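Local structure of lovastatin nonaketide synthase, polyketide synthase component (7CPX) at residues G63-P68 and L219-S224; G90-M95 and R934-E939; Q121-A126 and F168-P173; Q494-H499 and T531-L536; S799-E804 and A815-D820. The protein builds the polyketide core of lovastatin, condensing nine malonyl-CoA units into carrier-bound dihydromonacolin L together with its partner LovC. The protein carries 2 engineered substitutions. One frame throughout, in Å; residues are numbered along the deposited sequence.

In the fold
The five contacts string out along the ketosynthase–acyltransferase arm of the subunit. Interactions 1 and 3 lie in the ketosynthase, their centres about 40 Å apart, and interaction 3 is nested in the loop that interaction 1 closes. Interaction 2, with centres about 28 and 26 Å from these two, spans more than 800 residues and ties 934-939 back to a ketosynthase helix. That long loop encloses interaction 4, between helices 482-498 and 529-542, and interaction 5, in the acyltransferase domain, about 49 Å apart between centres. No other chain touches 4 and 5, so among these five the contacts with the second subunit are those made on the ketosynthase, interactions 1, 2 and 3.

Interaction 1. Residues G63-P68 and L219-S224; sequences GRTNAP and LESKLS
S221 and K222, on the last turn of helix 214-222 in the ketosynthase, reach across to the loop 63-68, and a Schellman motif ends the helix just beyond them, with S224 in positive phi. The first contact is polar. S221 points its side chain at the loop with OG anti to the backbone N (chi1 -171°), and OG donates to the amide oxygen OD1 of N66; the modelled separation is too short to be trusted as a length. Next to it the S221 CB rests 3.6 Å from OG1 of T65, so the hydroxymethyl group lies against two successive loop side chains.

One residue before T65, the loop's backbone takes part. K222 NZ donates to the carbonyl O of R64 over 3.0 Å, arriving almost end-on, with a C=O...N angle of 165°. The lysine can do this because its chain bends at chi2, chi3 and chi4 and curls back beside its own helix, where NZ is also hydrogen-bonded to V218 O and to G59 O. Three backbone carbonyls thus accept from a buried ammonium group, which would probably favour its charged form.

Farther out, the R64 side chain leads away from the helix onto H56 and P952, while G63 O accepts from K958. The helix end is covered in turn by the second subunit, whose P148 packs on K222 and T149 on L223. Within the loop, T65 OG1, also weakly bonded to F217 O, receives a weak, nearly straight bond from A67 N, 3.4 Å long with 166° at the hydrogen.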
# COMPACT_ATOMS: atom_id res chain seq x y z
N GLY A 63 -2.41 18.71 -3.02
CA GLY A 63 -1.52 17.90 -3.84
C GLY A 63 -1.74 18.04 -5.32
O GLY A 63 -1.61 17.06 -6.07
N ARG A 64 -2.07 19.25 -5.78
CA ARG A 64 -2.28 19.51 -7.20
C ARG A 64 -1.66 20.86 -7.54
O ARG A 64 -1.31 21.65 -6.67
CB ARG A 64 -3.77 19.52 -7.57
CG ARG A 64 -4.55 18.29 -7.14
CD ARG A 64 -4.19 17.05 -7.93
NE ARG A 64 -5.07 15.94 -7.58
CZ ARG A 64 -6.27 15.74 -8.11
NH1 ARG A 64 -6.75 16.52 -9.06
NH2 ARG A 64 -7.01 14.73 -7.67
N THR A 65 -1.53 21.11 -8.84
CA THR A 65 -1.04 22.38 -9.35
C THR A 65 -1.93 22.83 -10.49
O THR A 65 -2.27 22.03 -11.37
CB THR A 65 0.41 22.27 -9.83
OG1 THR A 65 0.87 23.54 -10.29
CG2 THR A 65 0.53 21.25 -10.95
N ASN A 66 -2.30 24.11 -10.49
CA ASN A 66 -3.14 24.67 -11.54
C ASN A 66 -2.33 25.15 -12.74
O ASN A 66 -2.93 25.63 -13.71
CB ASN A 66 -3.97 25.83 -10.99
CG ASN A 66 -3.12 26.94 -10.41
OD1 ASN A 66 -1.95 26.74 -10.09
ND2 ASN A 66 -3.71 28.12 -10.27
N ALA A 67 -1.01 25.03 -12.69
CA ALA A 67 -0.13 25.48 -13.77
C ALA A 67 0.50 24.26 -14.43
O ALA A 67 1.62 23.86 -14.09
CB ALA A 67 0.96 26.42 -13.23
N PRO A 68 -0.18 23.63 -15.39
CA PRO A 68 0.39 22.46 -16.08
C PRO A 68 1.35 22.81 -17.21
O PRO A 68 1.71 21.91 -17.97
CB PRO A 68 -0.86 21.76 -16.62
CG PRO A 68 -1.79 22.87 -16.92
CD PRO A 68 -1.55 23.91 -15.85
N LEU A 219 3.60 23.53 -4.36
CA LEU A 219 3.82 24.54 -3.33
C LEU A 219 3.39 25.92 -3.82
O LEU A 219 2.64 26.63 -3.13
CB LEU A 219 5.29 24.55 -2.92
CG LEU A 219 5.77 23.32 -2.14
CD1 LEU A 219 7.29 23.29 -2.10
CD2 LEU A 219 5.20 23.32 -0.74
N GLU A 220 3.86 26.32 -5.00
CA GLU A 220 3.53 27.65 -5.51
C GLU A 220 2.05 27.78 -5.83
O GLU A 220 1.46 28.83 -5.56
CB GLU A 220 4.37 27.95 -6.75
CG GLU A 220 5.80 28.40 -6.46
CD GLU A 220 6.61 27.38 -5.70
OE1 GLU A 220 6.05 26.68 -4.84
OE2 GLU A 220 7.83 27.27 -5.96
N SER A 221 1.44 26.74 -6.39
CA SER A 221 0.01 26.79 -6.69
C SER A 221 -0.83 26.82 -5.43
O SER A 221 -1.96 27.31 -5.47
CB SER A 221 -0.38 25.59 -7.55
OG SER A 221 -1.70 25.72 -8.03
N LYS A 222 -0.31 26.31 -4.32
CA LYS A 222 -1.03 26.43 -3.05
C LYS A 222 -1.25 27.89 -2.68
O LYS A 222 -2.28 28.23 -2.10
CB LYS A 222 -0.26 25.70 -1.95
CG LYS A 222 -1.05 24.62 -1.22
CD LYS A 222 -1.02 23.27 -1.94
CE LYS A 222 -1.94 23.24 -3.15
NZ LYS A 222 -1.25 23.65 -4.40
N LEU A 223 -0.29 28.75 -3.02
CA LEU A 223 -0.43 30.19 -2.85
C LEU A 223 -0.96 30.88 -4.10
O LEU A 223 -1.07 32.11 -4.12
CB LEU A 223 0.92 30.81 -2.47
CG LEU A 223 1.45 30.50 -1.07
CD1 LEU A 223 2.80 31.16 -0.86
CD2 LEU A 223 0.46 30.95 -0.01
N SER A 224 -1.29 30.12 -5.15
CA SER A 224 -1.76 30.67 -6.41
C SER A 224 -0.70 31.56 -7.06
O SER A 224 -1.02 32.43 -7.88
CB SER A 224 -3.06 31.45 -6.22
OG SER A 224 -3.58 31.90 -7.47

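Interaction 2. Residues G90-M95 and R934-E939; sequences GEAESM and RRYWVE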
# COMPACT_ATOMS: atom_id res chain seq x y z
N GLY A 90 27.89 6.82 -11.04
CA GLY A 90 27.06 6.87 -9.85
C GLY A 90 26.93 8.28 -9.31
O GLY A 90 25.83 8.74 -8.99
N GLU A 91 28.05 9.00 -9.21
CA GLU A 91 28.01 10.37 -8.72
C GLU A 91 27.23 11.26 -9.67
O GLU A 91 26.44 12.11 -9.24
CB GLU A 91 29.43 10.90 -8.53
CG GLU A 91 29.50 12.28 -7.91
CD GLU A 91 30.92 12.74 -7.67
OE1 GLU A 91 31.85 11.97 -7.97
OE2 GLU A 91 31.11 13.87 -7.17
N ALA A 92 27.43 11.09 -10.98
CA ALA A 92 26.71 11.91 -11.95
C ALA A 92 25.21 11.69 -11.85
O ALA A 92 24.42 12.64 -11.91
CB ALA A 92 27.20 11.60 -13.37
N GLU A 93 24.78 10.43 -11.70
CA GLU A 93 23.37 10.16 -11.47
C GLU A 93 22.90 10.82 -10.18
O GLU A 93 21.81 11.39 -10.12
CB GLU A 93 23.12 8.65 -11.42
CG GLU A 93 23.34 7.95 -12.75
CD GLU A 93 23.24 6.44 -12.63
OE1 GLU A 93 23.00 5.94 -11.51
OE2 GLU A 93 23.40 5.75 -13.66
N SER A 94 23.72 10.74 -9.13
CA SER A 94 23.39 11.38 -7.86
C SER A 94 23.28 12.89 -7.99
O SER A 94 22.58 13.52 -7.19
CB SER A 94 24.44 11.03 -6.81
OG SER A 94 24.69 9.63 -6.78
N MET A 95 23.95 13.48 -8.97
CA MET A 95 24.00 14.93 -9.08
C MET A 95 22.64 15.52 -9.39
O MET A 95 21.81 14.90 -10.07
CB MET A 95 24.99 15.36 -10.16
CG MET A 95 26.44 15.34 -9.74
SD MET A 95 27.51 16.10 -10.97
CE MET A 95 26.88 17.78 -10.95
N ARG A 934 24.87 9.04 -22.31
CA ARG A 934 24.27 8.34 -21.19
C ARG A 934 23.45 9.30 -20.35
O ARG A 934 23.90 10.40 -20.03
CB ARG A 934 25.33 7.67 -20.32
CG ARG A 934 24.78 7.01 -19.07
CD ARG A 934 25.82 6.12 -18.40
NE ARG A 934 25.34 5.60 -17.13
CZ ARG A 934 26.00 4.72 -16.38
NH1 ARG A 934 27.17 4.23 -16.76
NH2 ARG A 934 25.46 4.31 -15.23
N ARG A 935 22.23 8.89 -20.01
CA ARG A 935 21.33 9.70 -19.20
C ARG A 935 21.58 9.39 -17.73
O ARG A 935 21.21 8.32 -17.24
CB ARG A 935 19.87 9.43 -19.57
CG ARG A 935 18.89 10.41 -18.96
CD ARG A 935 17.46 10.09 -19.34
NE ARG A 935 16.55 11.16 -18.95
CZ ARG A 935 15.99 11.26 -17.75
NH1 ARG A 935 16.22 10.37 -16.80
NH2 ARG A 935 15.17 12.28 -17.51
N TYR A 936 22.23 10.32 -17.03
CA TYR A 936 22.53 10.17 -15.61
C TYR A 936 21.37 10.76 -14.82
O TYR A 936 21.22 11.98 -14.72
CB TYR A 936 23.85 10.84 -15.27
CG TYR A 936 25.03 10.30 -16.04
CD1 TYR A 936 25.73 9.19 -15.59
CD2 TYR A 936 25.43 10.89 -17.23
CE1 TYR A 936 26.81 8.70 -16.29
CE2 TYR A 936 26.51 10.39 -17.94
CZ TYR A 936 27.19 9.30 -17.47
OH TYR A 936 28.26 8.80 -18.17
N TRP A 937 20.54 9.88 -14.24
CA TRP A 937 19.38 10.31 -13.48
C TRP A 937 19.09 9.26 -12.42
O TRP A 937 19.49 8.10 -12.53
CB TRP A 937 18.16 10.52 -14.38
CG TRP A 937 17.58 11.89 -14.30
CD1 TRP A 937 18.11 13.04 -14.80
CD2 TRP A 937 16.34 12.26 -13.69
NE1 TRP A 937 17.28 14.10 -14.54
CE2 TRP A 937 16.19 13.65 -13.85
CE3 TRP A 937 15.34 11.55 -13.02
CZ2 TRP A 937 15.08 14.34 -13.37
CZ3 TRP A 937 14.24 12.24 -12.54
CH2 TRP A 937 14.12 13.62 -12.72
N VAL A 938 18.37 9.68 -11.38
CA VAL A 938 17.99 8.82 -10.27
C VAL A 938 16.48 8.82 -10.18
O VAL A 938 15.85 9.88 -10.09
CB VAL A 938 18.62 9.28 -8.95
CG1 VAL A 938 18.11 8.43 -7.80
CG2 VAL A 938 20.13 9.21 -9.03
N GLU A 939 15.89 7.62 -10.19
CA GLU A 939 14.44 7.49 -10.05
C GLU A 939 14.13 6.12 -9.47
O GLU A 939 14.15 5.12 -10.19
CB GLU A 939 13.73 7.67 -11.39
CG GLU A 939 13.25 9.07 -11.65
CD GLU A 939 12.47 9.19 -12.94
OE1 GLU A 939 12.28 8.15 -13.61
OE2 GLU A 939 12.05 10.31 -13.29
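The Y936 ring lies with one face against A92 of helix 89-94 and the opposite face against R934, two residues earlier. CB of A92 sits 4.0 Å from the Y936 ring centroid and 29° off the normal, a CH-pi contact, while CG of R934 lies 3.7 Å above the other face, displaced toward the rim. E93 comes in at the edge, its CG 3.9 Å from CD1 of Y936 and near the ring plane.

From there E93 runs on, extended beyond CG, to a salt bridge with R934: NH2 donates to OE2 over 3.0 Å. The two side chains cross at about a right angle and their flat groups are 60° apart. OE2 lies near the guanidinium plane, at its edge, yet is itself approached from above the carboxylate, 37° out of plane.

Further along the segment V938 lays CG2 against the E93 carbonyl and 3.9 Å from E93 CB. Y136 OH bonds both E93 O and V938 N, bridging the two segments, and its ring meets W937 edge-to-face. R935 NE forms a salt bridge to D76.

The extended segment 934-939, more than 800 residues along the chain from the helix, thus runs across the ketosynthase surface. This is consistent with the post-acyltransferase linker that returns to the ketosynthase in related megasynthases.

Interaction 3. Residues Q121-A126 and F168-P173; sequences QGTSTA and FDWHGP
T125 and W170 are brought together by their first torsions: T125 places CG2 anti to its own backbone N, and W170 swings CG anti to its carbonyl carbon (chi1 -67°), turning the indole under that methyl. CG2 of T125 lies 3.6 Å from the centroid of the W170 six-membered ring and only 15° off the normal, a CH-pi contact over the face. The opposite face carries CB of F168, so the indole is packed between F168, two residues earlier, and the other segment.

Backbone bonds run beside this pair. G122 N donates to D169 O, H171 N to T123 O over 2.8 Å, and G172 N weakly to T125 O. G172 comes close enough for its CA to lie 3.8 Å from CA of A126, and CB of A126 packs 3.6 Å from CD of P173.

Beyond, Q121 OE1 is hydrogen-bonded to R280 of the second subunit, and V275 of that subunit packs on P173. The two segments run in the same direction and lead into the neighbouring parallel strands 126-131 and 174-177 at the end of this subunit's ketosynthase sheet. There H171 makes backbone bonds to the second subunit, consistent with dimerisation in the thiolase fold.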
# COMPACT_ATOMS: atom_id res chain seq x y z
N GLN A 121 42.53 27.28 -14.06
CA GLN A 121 42.77 26.19 -13.13
C GLN A 121 43.73 26.63 -12.03
O GLN A 121 44.87 27.00 -12.30
CB GLN A 121 43.34 24.99 -13.89
CG GLN A 121 43.94 23.91 -13.01
CD GLN A 121 44.17 22.61 -13.76
OE1 GLN A 121 43.22 21.94 -14.17
NE2 GLN A 121 45.44 22.26 -13.96
N GLY A 122 43.25 26.58 -10.79
CA GLY A 122 44.04 26.96 -9.64
C GLY A 122 43.97 28.42 -9.26
O GLY A 122 44.58 28.81 -8.26
N THR A 123 43.26 29.24 -10.02
CA THR A 123 43.18 30.66 -9.72
C THR A 123 42.14 30.91 -8.63
O THR A 123 41.49 29.99 -8.12
CB THR A 123 42.83 31.46 -10.97
OG1 THR A 123 43.11 32.85 -10.75
CG2 THR A 123 41.37 31.30 -11.32
N SER A 124 41.99 32.18 -8.26
CA SER A 124 41.08 32.59 -7.20
C SER A 124 39.69 32.94 -7.71
O SER A 124 39.01 33.77 -7.10
CB SER A 124 41.67 33.79 -6.44
OG SER A 124 40.81 34.19 -5.39
N THR A 125 39.27 32.35 -8.82
CA THR A 125 37.96 32.64 -9.38
C THR A 125 36.87 32.27 -8.38
O THR A 125 36.92 31.21 -7.76
CB THR A 125 37.76 31.89 -10.69
OG1 THR A 125 38.63 32.43 -11.69
CG2 THR A 125 36.32 32.02 -11.15
N ALA A 126 35.89 33.15 -8.24
CA ALA A 126 34.77 32.93 -7.34
C ALA A 126 33.59 32.35 -8.10
O ALA A 126 33.53 32.37 -9.33
CB ALA A 126 34.36 34.24 -6.67
N PHE A 168 36.78 23.15 -12.00
CA PHE A 168 37.69 24.13 -12.59
C PHE A 168 38.87 24.46 -11.70
O PHE A 168 39.67 25.33 -12.06
CB PHE A 168 36.93 25.41 -12.94
CG PHE A 168 35.84 25.22 -13.96
CD1 PHE A 168 36.14 25.24 -15.31
CD2 PHE A 168 34.53 25.02 -13.57
CE1 PHE A 168 35.15 25.07 -16.26
CE2 PHE A 168 33.54 24.84 -14.51
CZ PHE A 168 33.84 24.87 -15.86
N ASP A 169 38.99 23.80 -10.54
CA ASP A 169 40.12 24.02 -9.64
C ASP A 169 40.20 25.49 -9.21
O ASP A 169 41.27 26.07 -9.11
CB ASP A 169 41.44 23.58 -10.30
CG ASP A 169 42.60 23.56 -9.32
OD1 ASP A 169 42.42 23.97 -8.16
OD2 ASP A 169 43.70 23.13 -9.73
N TRP A 170 39.03 26.08 -8.97
CA TRP A 170 38.96 27.46 -8.52
C TRP A 170 39.03 27.53 -7.00
O TRP A 170 38.60 26.61 -6.30
CB TRP A 170 37.67 28.11 -9.01
CG TRP A 170 37.61 28.27 -10.49
CD1 TRP A 170 38.66 28.22 -11.36
CD2 TRP A 170 36.45 28.51 -11.29
NE1 TRP A 170 38.22 28.42 -12.64
CE2 TRP A 170 36.86 28.59 -12.63
CE3 TRP A 170 35.09 28.66 -10.99
CZ2 TRP A 170 35.97 28.82 -13.67
CZ3 TRP A 170 34.21 28.88 -12.03
CH2 TRP A 170 34.66 28.96 -13.35
N HIS A 171 39.58 28.63 -6.50
CA HIS A 171 39.77 28.83 -5.07
C HIS A 171 39.01 30.02 -4.52
O HIS A 171 39.12 30.30 -3.32
CB HIS A 171 41.27 28.99 -4.76
CG HIS A 171 42.09 27.79 -5.12
ND1 HIS A 171 41.57 26.52 -5.15
CD2 HIS A 171 43.39 27.68 -5.48
CE1 HIS A 171 42.52 25.67 -5.50
NE2 HIS A 171 43.63 26.35 -5.71
N GLY A 172 38.25 30.73 -5.35
CA GLY A 172 37.46 31.84 -4.87
C GLY A 172 36.21 31.37 -4.16
O GLY A 172 35.88 30.18 -4.12
N PRO A 173 35.49 32.33 -3.59
CA PRO A 173 34.24 31.99 -2.90
C PRO A 173 33.28 31.27 -3.84
O PRO A 173 33.17 31.59 -5.02
CB PRO A 173 33.69 33.35 -2.46
CG PRO A 173 34.88 34.23 -2.38
CD PRO A 173 35.83 33.76 -3.44

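Interaction 4. Residues Q494-H499 and T531-L536; sequences QFLQSH and TIRRAL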
# COMPACT_ATOMS: atom_id res chain seq x y z
N GLN A 494 30.75 22.64 -39.94
CA GLN A 494 29.46 23.27 -40.21
C GLN A 494 29.50 24.77 -39.93
O GLN A 494 28.89 25.55 -40.66
CB GLN A 494 28.36 22.61 -39.38
CG GLN A 494 28.15 21.14 -39.71
CD GLN A 494 27.09 20.50 -38.83
OE1 GLN A 494 26.03 21.07 -38.59
NE2 GLN A 494 27.38 19.30 -38.34
N PHE A 495 30.20 25.17 -38.87
CA PHE A 495 30.32 26.58 -38.53
C PHE A 495 31.09 27.35 -39.60
O PHE A 495 30.71 28.46 -39.98
CB PHE A 495 31.00 26.71 -37.16
CG PHE A 495 31.53 28.07 -36.86
CD1 PHE A 495 30.70 29.05 -36.35
CD2 PHE A 495 32.87 28.37 -37.05
CE1 PHE A 495 31.18 30.31 -36.06
CE2 PHE A 495 33.36 29.63 -36.75
CZ PHE A 495 32.52 30.60 -36.25
N LEU A 496 32.18 26.76 -40.10
CA LEU A 496 32.93 27.38 -41.18
C LEU A 496 32.08 27.51 -42.43
O LEU A 496 32.10 28.55 -43.11
CB LEU A 496 34.19 26.57 -41.48
CG LEU A 496 35.28 26.64 -40.42
CD1 LEU A 496 36.19 25.43 -40.50
CD2 LEU A 496 36.09 27.92 -40.58
N GLN A 497 31.30 26.47 -42.75
CA GLN A 497 30.39 26.56 -43.88
C GLN A 497 29.37 27.67 -43.66
O GLN A 497 29.01 28.40 -44.60
CB GLN A 497 29.69 25.22 -44.10
CG GLN A 497 30.62 24.11 -44.54
CD GLN A 497 29.93 22.75 -44.57
OE1 GLN A 497 28.78 22.62 -44.16
NE2 GLN A 497 30.64 21.74 -45.06
N SER A 498 28.88 27.81 -42.43
CA SER A 498 27.88 28.83 -42.12
C SER A 498 28.49 30.22 -42.01
O SER A 498 27.80 31.21 -42.30
CB SER A 498 27.16 28.48 -40.82
OG SER A 498 26.58 27.19 -40.89
N HIS A 499 29.75 30.33 -41.60
CA HIS A 499 30.40 31.61 -41.36
C HIS A 499 31.74 31.66 -42.09
O HIS A 499 32.80 31.73 -41.47
CB HIS A 499 30.60 31.85 -39.86
CG HIS A 499 29.33 31.90 -39.08
ND1 HIS A 499 28.52 33.01 -39.04
CD2 HIS A 499 28.73 30.97 -38.31
CE1 HIS A 499 27.47 32.77 -38.28
NE2 HIS A 499 27.57 31.53 -37.82
N THR A 531 40.73 25.47 -47.66
CA THR A 531 41.77 24.53 -47.27
C THR A 531 41.48 23.96 -45.88
O THR A 531 41.60 22.75 -45.66
CB THR A 531 43.13 25.22 -47.29
OG1 THR A 531 43.28 25.95 -48.51
CG2 THR A 531 44.25 24.20 -47.18
N ILE A 532 41.09 24.82 -44.94
CA ILE A 532 40.84 24.36 -43.58
C ILE A 532 39.61 23.47 -43.54
O ILE A 532 39.56 22.49 -42.80
CB ILE A 532 40.73 25.55 -42.62
CG1 ILE A 532 41.21 25.16 -41.22
CG2 ILE A 532 39.30 26.06 -42.54
CD1 ILE A 532 42.71 24.99 -41.11
N ARG A 533 38.59 23.79 -44.35
CA ARG A 533 37.40 22.93 -44.40
C ARG A 533 37.75 21.55 -44.95
O ARG A 533 37.29 20.53 -44.41
CB ARG A 533 36.32 23.58 -45.25
CG ARG A 533 35.55 24.69 -44.55
CD ARG A 533 34.18 24.90 -45.18
NE ARG A 533 34.27 25.31 -46.58
CZ ARG A 533 34.29 26.56 -47.00
NH1 ARG A 533 34.22 27.58 -46.15
NH2 ARG A 533 34.38 26.81 -48.30
N ARG A 534 38.54 21.49 -46.02
CA ARG A 534 38.91 20.19 -46.57
C ARG A 534 39.78 19.41 -45.60
O ARG A 534 39.65 18.19 -45.48
CB ARG A 534 39.61 20.38 -47.92
CG ARG A 534 38.66 20.72 -49.05
CD ARG A 534 39.35 20.69 -50.40
NE ARG A 534 40.23 21.83 -50.61
CZ ARG A 534 39.83 23.00 -51.10
NH1 ARG A 534 38.57 23.22 -51.44
NH2 ARG A 534 40.72 23.98 -51.25
N ALA A 535 40.69 20.09 -44.90
CA ALA A 535 41.50 19.41 -43.90
C ALA A 535 40.65 18.91 -42.75
O ALA A 535 40.92 17.83 -42.19
CB ALA A 535 42.60 20.35 -43.41
N LEU A 536 39.62 19.67 -42.36
CA LEU A 536 38.69 19.20 -41.35
C LEU A 536 37.94 17.96 -41.82
O LEU A 536 37.72 17.02 -41.05
CB LEU A 536 37.70 20.30 -40.98
CG LEU A 536 38.02 21.12 -39.74
CD1 LEU A 536 37.13 22.35 -39.67
CD2 LEU A 536 37.84 20.28 -38.48
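Two nearly antiparallel helices, 482-498 and 529-542, pack here through L496, which projects between I532 and L536. The short axes approach to 10.3 Å and their directions differ by 156°. CD1 of L496 is the common point: it lies 3.8 Å from CG2 of I532 and also touches CD1 of L536, one turn further along the second helix. L496 crosses both side chains at about a right angle.

Behind this apolar cluster lie L475 and L477 of strand 475-479 and I524 of strand 520-524, so both helices pack on the strands of a small alpha/beta unit. This is consistent with the linker domain that joins ketosynthase and acyltransferase in related synthases.

R533 covers the more open flank with its aliphatic part. CG of R533 lies 3.8 Å from CB of L496, and its CD is 3.7 Å from CG of Q497, whose extended chain crosses it at a slant. A bend at chi3 (-61°) turns the guanidinium out of line with the chain; its plane and the Q497 amide are 66° apart. NH1 of R533 comes within 3.8 Å of L496 O.

Interaction 5. Residues S799-E804 and A815-D820; sequences SSVDAE and AKYWKD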
# COMPACT_ATOMS: atom_id res chain seq x y z
N SER A 799 77.79 21.92 -31.89
CA SER A 799 78.31 21.73 -33.23
C SER A 799 78.43 20.25 -33.55
O SER A 799 78.56 19.40 -32.67
CB SER A 799 79.67 22.41 -33.38
OG SER A 799 80.24 22.12 -34.64
N SER A 800 78.39 19.94 -34.85
CA SER A 800 78.53 18.58 -35.34
C SER A 800 79.60 18.55 -36.42
O SER A 800 80.30 17.54 -36.59
CB SER A 800 77.21 18.05 -35.89
OG SER A 800 76.90 18.64 -37.14
N VAL A 801 79.73 19.65 -37.16
CA VAL A 801 80.85 19.80 -38.09
C VAL A 801 82.16 19.62 -37.35
O VAL A 801 83.05 18.87 -37.79
CB VAL A 801 80.77 21.17 -38.79
CG1 VAL A 801 82.15 21.62 -39.26
CG2 VAL A 801 79.79 21.12 -39.95
N ASP A 802 82.30 20.29 -36.22
CA ASP A 802 83.36 20.01 -35.25
C ASP A 802 82.76 19.10 -34.19
O ASP A 802 81.75 19.44 -33.57
CB ASP A 802 83.89 21.30 -34.63
CG ASP A 802 85.00 21.04 -33.63
OD1 ASP A 802 86.13 20.73 -34.06
OD2 ASP A 802 84.74 21.15 -32.41
N ALA A 803 83.38 17.93 -33.99
CA ALA A 803 82.74 16.87 -33.23
C ALA A 803 82.38 17.34 -31.82
O ALA A 803 81.21 17.25 -31.41
CB ALA A 803 83.66 15.65 -33.17
N GLU A 804 83.35 17.83 -31.07
CA GLU A 804 83.12 18.19 -29.68
C GLU A 804 83.62 19.58 -29.31
O GLU A 804 82.98 20.27 -28.51
CB GLU A 804 83.78 17.14 -28.77
CG GLU A 804 83.07 16.93 -27.44
CD GLU A 804 83.21 18.12 -26.50
OE1 GLU A 804 84.23 18.84 -26.60
OE2 GLU A 804 82.31 18.33 -25.67
N ALA A 815 86.49 31.80 -38.17
CA ALA A 815 86.28 31.52 -39.59
C ALA A 815 86.62 30.07 -39.93
O ALA A 815 86.03 29.50 -40.85
CB ALA A 815 87.12 32.47 -40.43
N LYS A 816 87.56 29.47 -39.20
CA LYS A 816 87.93 28.09 -39.47
C LYS A 816 86.75 27.15 -39.24
O LYS A 816 86.65 26.11 -39.91
CB LYS A 816 89.12 27.68 -38.61
CG LYS A 816 90.37 28.49 -38.89
CD LYS A 816 91.55 28.03 -38.06
CE LYS A 816 92.80 28.84 -38.37
NZ LYS A 816 93.97 28.40 -37.56
N TYR A 817 85.85 27.49 -38.32
CA TYR A 817 84.66 26.67 -38.13
C TYR A 817 83.74 26.76 -39.34
O TYR A 817 83.21 25.74 -39.80
CB TYR A 817 83.92 27.12 -36.87
CG TYR A 817 82.65 26.33 -36.60
CD1 TYR A 817 82.68 24.95 -36.53
CD2 TYR A 817 81.44 26.98 -36.41
CE1 TYR A 817 81.53 24.22 -36.28
CE2 TYR A 817 80.28 26.26 -36.16
CZ TYR A 817 80.33 24.89 -36.10
OH TYR A 817 79.19 24.17 -35.85
N TRP A 818 83.55 27.96 -39.89
CA TRP A 818 82.73 28.10 -41.08
C TRP A 818 83.38 27.40 -42.28
O TRP A 818 82.67 26.95 -43.19
CB TRP A 818 82.49 29.58 -41.38
CG TRP A 818 81.93 30.34 -40.22
CD1 TRP A 818 82.64 31.01 -39.27
CD2 TRP A 818 80.55 30.49 -39.88
NE1 TRP A 818 81.78 31.59 -38.36
CE2 TRP A 818 80.49 31.28 -38.71
CE3 TRP A 818 79.35 30.05 -40.44
CZ2 TRP A 818 79.29 31.63 -38.10
CZ3 TRP A 818 78.16 30.39 -39.83
CH2 TRP A 818 78.14 31.18 -38.67
N LYS A 819 84.71 27.32 -42.29
CA LYS A 819 85.38 26.53 -43.32
C LYS A 819 85.14 25.04 -43.12
O LYS A 819 84.82 24.32 -44.07
CB LYS A 819 86.88 26.84 -43.31
CG LYS A 819 87.72 25.90 -44.17
CD LYS A 819 89.16 26.37 -44.25
CE LYS A 819 90.03 25.36 -44.98
NZ LYS A 819 91.44 25.82 -45.09
N ASP A 820 85.29 24.56 -41.88
CA ASP A 820 85.01 23.16 -41.58
C ASP A 820 83.57 22.80 -41.89
O ASP A 820 83.27 21.62 -42.11
CB ASP A 820 85.30 22.88 -40.11
CG ASP A 820 86.75 23.13 -39.74
OD1 ASP A 820 87.54 23.51 -40.64
OD2 ASP A 820 87.11 22.95 -38.56
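Y817 of helix 815-820 reaches the loop after strand 797-798 in the malonyl-CoA:ACP transacylase domain, where S799 begins an ST motif. The polar contacts form a chain of hydrogen bonds. S799 OG donates to Y817 OH over 2.6 Å, coming in at the edge of the ring near its plane, and accepts from the backbone N of D802 at 3.2 Å with an angle of 152°. The tyrosine gets there with CG anti to its backbone N (chi1 180°), and its OH is also hydrogen-bonded to E659 of helix 657-665, so the hydroxyl links loop, helix and a second helix. S800 turns away to bond V653 O, just ahead of a turn with the GxSxG sequence of a nucleophile elbow.

Apolar contacts fall to V801, whose CG1 branch lies 4.0 Å from CE1 of Y817 and 3.5 Å from CB of D820, wedged between the aromatic side chain and the helix end. CB of D802 also approaches the ring, 4.1 Å from CE1 of Y817.

Two carboxylates lie near each other without contact. D802 OD2 accepts from R806 N, a bond that may slightly ease their repulsion, while D802 OD1 stands 5.1 Å from OD2 of D820.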